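Local coordinates for protein GCN5-related N-acetyltransferase (Ralstonia eutropha JMP134, PDB 2Q0Y) that probably transfers an acyl group, as expected of a GCN5-related N-acetyltransferase, and binds zinc and magnesium ions in the crystal, at residues F54-E59 / M109-A114; P76-H81 / D85-I90. All blocks are in the same frame, centred on the assembly; numbering follows the deposited sequence.

Contact 1 of 2, residues F54-E59 / M109-A114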
# COMPACT_ATOMS: atom_id res chain seq x y z
N PHE A 54 -7.46 13.59 -5.12
CA PHE A 54 -8.80 14.08 -5.38
C PHE A 54 -9.63 13.77 -4.12
O PHE A 54 -9.14 13.17 -3.17
CB PHE A 54 -9.38 13.44 -6.65
CG PHE A 54 -10.80 13.88 -6.96
CD1 PHE A 54 -11.07 15.18 -7.37
CD2 PHE A 54 -11.87 12.99 -6.82
CE1 PHE A 54 -12.40 15.60 -7.65
CE2 PHE A 54 -13.19 13.40 -7.09
CZ PHE A 54 -13.44 14.71 -7.50
N GLY A 55 -10.86 14.22 -4.08
CA GLY A 55 -11.73 13.87 -2.98
C GLY A 55 -12.93 14.76 -2.92
O GLY A 55 -13.26 15.47 -3.89
N TRP A 56 -13.56 14.77 -1.74
CA TRP A 56 -14.84 15.42 -1.58
C TRP A 56 -14.87 16.10 -0.22
O TRP A 56 -14.24 15.63 0.74
CB TRP A 56 -15.96 14.38 -1.66
CG TRP A 56 -15.94 13.51 -2.88
CD1 TRP A 56 -15.40 12.26 -3.00
CD2 TRP A 56 -16.50 13.83 -4.16
NE1 TRP A 56 -15.58 11.77 -4.28
CE2 TRP A 56 -16.25 12.73 -5.01
CE3 TRP A 56 -17.16 14.94 -4.67
CZ2 TRP A 56 -16.66 12.71 -6.35
CZ3 TRP A 56 -17.59 14.92 -5.99
CH2 TRP A 56 -17.33 13.82 -6.82
N VAL A 57 -15.61 17.20 -0.15
CA VAL A 57 -15.79 17.96 1.08
C VAL A 57 -17.29 18.04 1.42
O VAL A 57 -18.10 18.32 0.54
CB VAL A 57 -15.19 19.38 0.92
CG1 VAL A 57 -15.41 20.22 2.15
CG2 VAL A 57 -13.69 19.29 0.57
N MSE A 58 -17.66 17.77 2.67
CA MSE A 58 -19.03 17.99 3.13
C MSE A 58 -19.12 19.34 3.85
O MSE A 58 -18.34 19.63 4.76
CB MSE A 58 -19.49 16.89 4.09
CG MSE A 58 -20.97 16.91 4.40
SE MSE A 58 -21.99 16.25 2.86
CE MSE A 58 -21.50 14.41 2.94
N GLU A 59 -20.09 20.15 3.43
CA GLU A 59 -20.27 21.49 3.96
C GLU A 59 -21.67 21.71 4.51
O GLU A 59 -22.64 21.16 4.00
CB GLU A 59 -20.04 22.54 2.87
CG GLU A 59 -18.73 22.44 2.18
CD GLU A 59 -18.51 23.61 1.27
OE1 GLU A 59 -19.46 24.02 0.58
OE2 GLU A 59 -17.38 24.12 1.27
N MSE A 109 -17.56 8.05 2.21
CA MSE A 109 -17.06 6.77 1.71
C MSE A 109 -17.82 6.33 0.47
O MSE A 109 -17.22 5.83 -0.48
CB MSE A 109 -17.15 5.70 2.78
CG MSE A 109 -16.12 5.82 3.89
SE MSE A 109 -14.33 5.38 3.33
CE MSE A 109 -14.58 3.48 2.91
N ASN A 110 -19.13 6.51 0.47
CA ASN A 110 -19.93 6.16 -0.70
C ASN A 110 -19.51 6.95 -1.92
O ASN A 110 -19.42 6.39 -3.03
CB ASN A 110 -21.43 6.39 -0.44
CG ASN A 110 -22.06 5.30 0.41
OD1 ASN A 110 -21.60 4.18 0.44
ND2 ASN A 110 -23.16 5.65 1.07
N ARG A 111 -19.26 8.25 -1.73
CA ARG A 111 -18.79 9.09 -2.84
C ARG A 111 -17.44 8.62 -3.38
O ARG A 111 -17.21 8.61 -4.59
CB ARG A 111 -18.67 10.56 -2.46
CG ARG A 111 -19.96 11.33 -2.41
CD ARG A 111 -20.35 12.00 -3.76
NE ARG A 111 -20.60 11.06 -4.87
CZ ARG A 111 -21.59 10.16 -4.93
NH1 ARG A 111 -22.50 10.05 -3.94
NH2 ARG A 111 -21.70 9.36 -5.99
N ALA A 112 -16.53 8.28 -2.47
CA ALA A 112 -15.21 7.80 -2.87
C ALA A 112 -15.30 6.49 -3.63
O ALA A 112 -14.67 6.34 -4.68
CB ALA A 112 -14.30 7.65 -1.64
N GLU A 113 -16.04 5.54 -3.09
CA GLU A 113 -16.20 4.25 -3.77
C GLU A 113 -16.87 4.41 -5.15
O GLU A 113 -16.47 3.76 -6.11
CB GLU A 113 -16.99 3.27 -2.92
CG GLU A 113 -16.26 2.88 -1.63
CD GLU A 113 -17.06 1.95 -0.74
OE1 GLU A 113 -18.09 1.38 -1.17
OE2 GLU A 113 -16.65 1.82 0.43
N ALA A 114 -17.87 5.29 -5.24
CA ALA A 114 -18.55 5.54 -6.52
C ALA A 114 -17.62 6.17 -7.55
O ALA A 114 -17.71 5.87 -8.74
CB ALA A 114 -19.74 6.44 -6.30
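Trp56 on strand 54-60 faces Arg111 on helix 104-118, and their CA atoms, 7.6 Å apart, mark the nearest approach of the two backbones. No hydrogen bond joins the segments; side chains fill the gap between sheet and helix. The indole of Trp56 lies against the CB-to-CD part of the Arg111 side chain. CB of Arg111 sits over the five-membered ring, 3.8 Å from its centroid and 15° off the ring normal, a CH-pi contact, and CD of Arg111 follows over the same face. With CG beside the backbone N (chi1 -78°) and bends at both chi2 and chi3, the arginine chain curls across the indole. Its guanidinium stands nearly upright on the ring plane, at 84°, and CZ of Arg111 remains 6.0 Å from the centroid of the six-membered ring of Trp56, so any cation-pi attraction is weak. The opposite face of the indole is taken by CE2 of Phe54, toward the rim, which leaves the ring sandwiched between its own strand and the helix. NE1 of Trp56 comes within 3.6 Å of Arg111 O without bonding to it. Leu108 and Glu115 of the same helix and Cys4 of strand 2-6 also touch the indole. Packed on one face of the sheet, helix 104-118 links strand 86-95 to its parallel neighbour 123-127, a beta-alpha-beta crossover of the GNAT fold.

Contact 2 of 2, residues P76-H81 / D85-I90. With FMT (formic acid), chain I.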
# COMPACT_ATOMS: atom_id res chain seq x y z
N PRO A 76 1.47 -3.48 -9.04
CA PRO A 76 1.54 -4.64 -9.96
C PRO A 76 0.21 -5.36 -10.12
O PRO A 76 -0.52 -5.53 -9.13
CB PRO A 76 2.54 -5.58 -9.28
CG PRO A 76 2.54 -5.13 -7.83
CD PRO A 76 2.37 -3.66 -7.89
N PRO A 77 -0.11 -5.81 -11.34
CA PRO A 77 -1.26 -6.70 -11.49
C PRO A 77 -1.22 -7.79 -10.43
O PRO A 77 -0.13 -8.30 -10.11
CB PRO A 77 -1.10 -7.23 -12.91
CG PRO A 77 -0.49 -6.04 -13.62
CD PRO A 77 0.52 -5.52 -12.63
N HIS A 78 -2.38 -8.12 -9.89
CA HIS A 78 -2.50 -8.84 -8.64
C HIS A 78 -3.73 -9.73 -8.71
O HIS A 78 -4.66 -9.42 -9.43
CB HIS A 78 -2.64 -7.80 -7.52
CG HIS A 78 -2.68 -8.36 -6.14
ND1 HIS A 78 -3.85 -8.81 -5.55
CD2 HIS A 78 -1.71 -8.54 -5.22
CE1 HIS A 78 -3.59 -9.23 -4.33
NE2 HIS A 78 -2.29 -9.09 -4.11
N PRO A 79 -3.77 -10.82 -7.94
CA PRO A 79 -4.98 -11.63 -8.02
C PRO A 79 -6.30 -10.92 -7.68
O PRO A 79 -7.35 -11.37 -8.14
CB PRO A 79 -4.70 -12.76 -7.03
CG PRO A 79 -3.21 -12.82 -6.93
CD PRO A 79 -2.75 -11.43 -7.06
N SER A 80 -6.27 -9.84 -6.90
CA SER A 80 -7.48 -9.06 -6.62
C SER A 80 -7.82 -8.07 -7.74
O SER A 80 -8.87 -7.44 -7.69
CB SER A 80 -7.32 -8.33 -5.30
OG SER A 80 -7.29 -9.27 -4.22
N HIS A 81 -6.93 -7.93 -8.71
CA HIS A 81 -7.12 -7.03 -9.85
C HIS A 81 -6.18 -7.49 -10.97
O HIS A 81 -5.21 -6.81 -11.34
CB HIS A 81 -6.94 -5.55 -9.47
CG HIS A 81 -5.68 -5.22 -8.73
ND1 HIS A 81 -4.52 -4.84 -9.38
CD2 HIS A 81 -5.42 -5.13 -7.41
CE1 HIS A 81 -3.59 -4.56 -8.47
NE2 HIS A 81 -4.11 -4.73 -7.27
N ASP A 85 -3.00 -2.59 -13.42
CA ASP A 85 -1.75 -2.23 -12.77
C ASP A 85 -1.95 -1.00 -11.86
O ASP A 85 -1.13 -0.06 -11.83
CB ASP A 85 -0.65 -1.97 -13.80
CG ASP A 85 -0.98 -0.84 -14.76
OD1 ASP A 85 -2.14 -0.35 -14.77
OD2 ASP A 85 -0.08 -0.47 -15.53
N LYS A 86 -3.05 -1.02 -11.11
CA LYS A 86 -3.42 0.08 -10.24
C LYS A 86 -4.37 -0.43 -9.15
O LYS A 86 -4.99 -1.50 -9.30
CB LYS A 86 -4.07 1.21 -11.03
CG LYS A 86 -5.35 0.82 -11.75
CD LYS A 86 -5.76 1.85 -12.82
CE LYS A 86 -6.95 1.35 -13.66
NZ LYS A 86 -7.39 2.39 -14.67
N ARG A 87 -4.46 0.34 -8.07
CA ARG A 87 -5.53 0.16 -7.11
C ARG A 87 -5.97 1.51 -6.53
O ARG A 87 -5.21 2.49 -6.57
CB ARG A 87 -5.17 -0.88 -6.03
CG ARG A 87 -3.87 -0.70 -5.37
CD ARG A 87 -3.67 -1.74 -4.23
NE ARG A 87 -3.55 -3.13 -4.67
CZ ARG A 87 -3.25 -4.15 -3.86
NH1 ARG A 87 -3.01 -3.94 -2.57
NH2 ARG A 87 -3.17 -5.38 -4.32
N GLY A 88 -7.21 1.57 -6.08
CA GLY A 88 -7.72 2.75 -5.41
C GLY A 88 -7.17 2.84 -4.00
O GLY A 88 -6.89 1.82 -3.36
N TYR A 89 -7.00 4.07 -3.52
CA TYR A 89 -6.54 4.31 -2.17
C TYR A 89 -7.36 5.45 -1.55
O TYR A 89 -7.51 6.51 -2.16
CB TYR A 89 -5.03 4.64 -2.13
CG TYR A 89 -4.53 4.76 -0.70
CD1 TYR A 89 -4.65 3.69 0.18
CD2 TYR A 89 -3.95 5.93 -0.23
CE1 TYR A 89 -4.24 3.78 1.49
CE2 TYR A 89 -3.52 6.02 1.10
CZ TYR A 89 -3.68 4.94 1.95
OH TYR A 89 -3.27 4.98 3.30
N ILE A 90 -7.92 5.20 -0.38
CA ILE A 90 -8.70 6.18 0.36
C ILE A 90 -7.89 6.61 1.57
O ILE A 90 -7.31 5.77 2.26
CB ILE A 90 -10.08 5.61 0.78
CG1 ILE A 90 -10.89 5.25 -0.47
CG2 ILE A 90 -10.84 6.60 1.68
CD1 ILE A 90 -12.21 4.61 -0.19
C FMT I . -10.48 0.90 -16.31
O1 FMT I . -11.00 -0.21 -16.16
O2 FMT I . -9.60 1.32 -15.55
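His81 and Arg87 close the loop between strands 63-74 and 86-95, two antiparallel neighbours in the GNAT sheet, and a type I beta turn from His78 to His81 shapes its tip. The tight part is built round Arg87. Its chain bends at chi3 (67°) and presents the guanidinium side-on to His81, so that NE and NH2 both donate to NE2 of His81, NE at 3.1 Å and NH2 at 3.2 Å. The acceptor lies in the guanidinium plane, but the imidazole is turned 81° against it and both donors come in tilted from the ring plane. ND1 of His81 is hydrogen-bonded to the backbone oxygen of Gln84, consistent with a proton on ND1; with both nitrogens engaged, the ring's rotation is fixed. CB of His78 and Lys86 O lie over its opposite faces, both toward the rim. NH2 of Arg87 also stands over the centre of the His78 ring, which Phe23 of the second subunit meets edge-to-face. Pro77 and Asp85 join the segments side by side, CD of the proline 3.9 Å from CB of the aspartate, with Trp43 of the second subunit packed on Pro77.

The solvent side is looser: the carboxylate of Asp85 turns from residues 76-81, and the extended chain of Lys86 ends with NZ donating to O2 of a formic acid molecule, probably from the crystallisation liquor, at 2.6 Å. Back in the tight part, Ser80 N donates to ND1 of His78 at 3.0 Å and 171°, helping to hold that ring against NH2 of Arg87.

How the contacts relate
Both contacts reach the same sheet, and contact 2 is nested in the chain between the two segments of contact 1. Their centres lie 20 Å apart, yet they meet through Ile90 of strand 86-95: its CD1 packs on CB of Ala112 at 4.0 Å, and its CG2 on SE of Met109 at 4.1 Å. Contact 1 covers the sheet with helix 104-118, whereas contact 2 closes the connection at the start of strand 86-95, against the second subunit. Contact 2 lies near the magnesium site of His127 and Glu146, the Arg87 side chain about 7 Å from that of Glu146. Contact 1 is more remote, its Trp56 side chain about 10 Å from that of Cys8, a ligand of another magnesium ion.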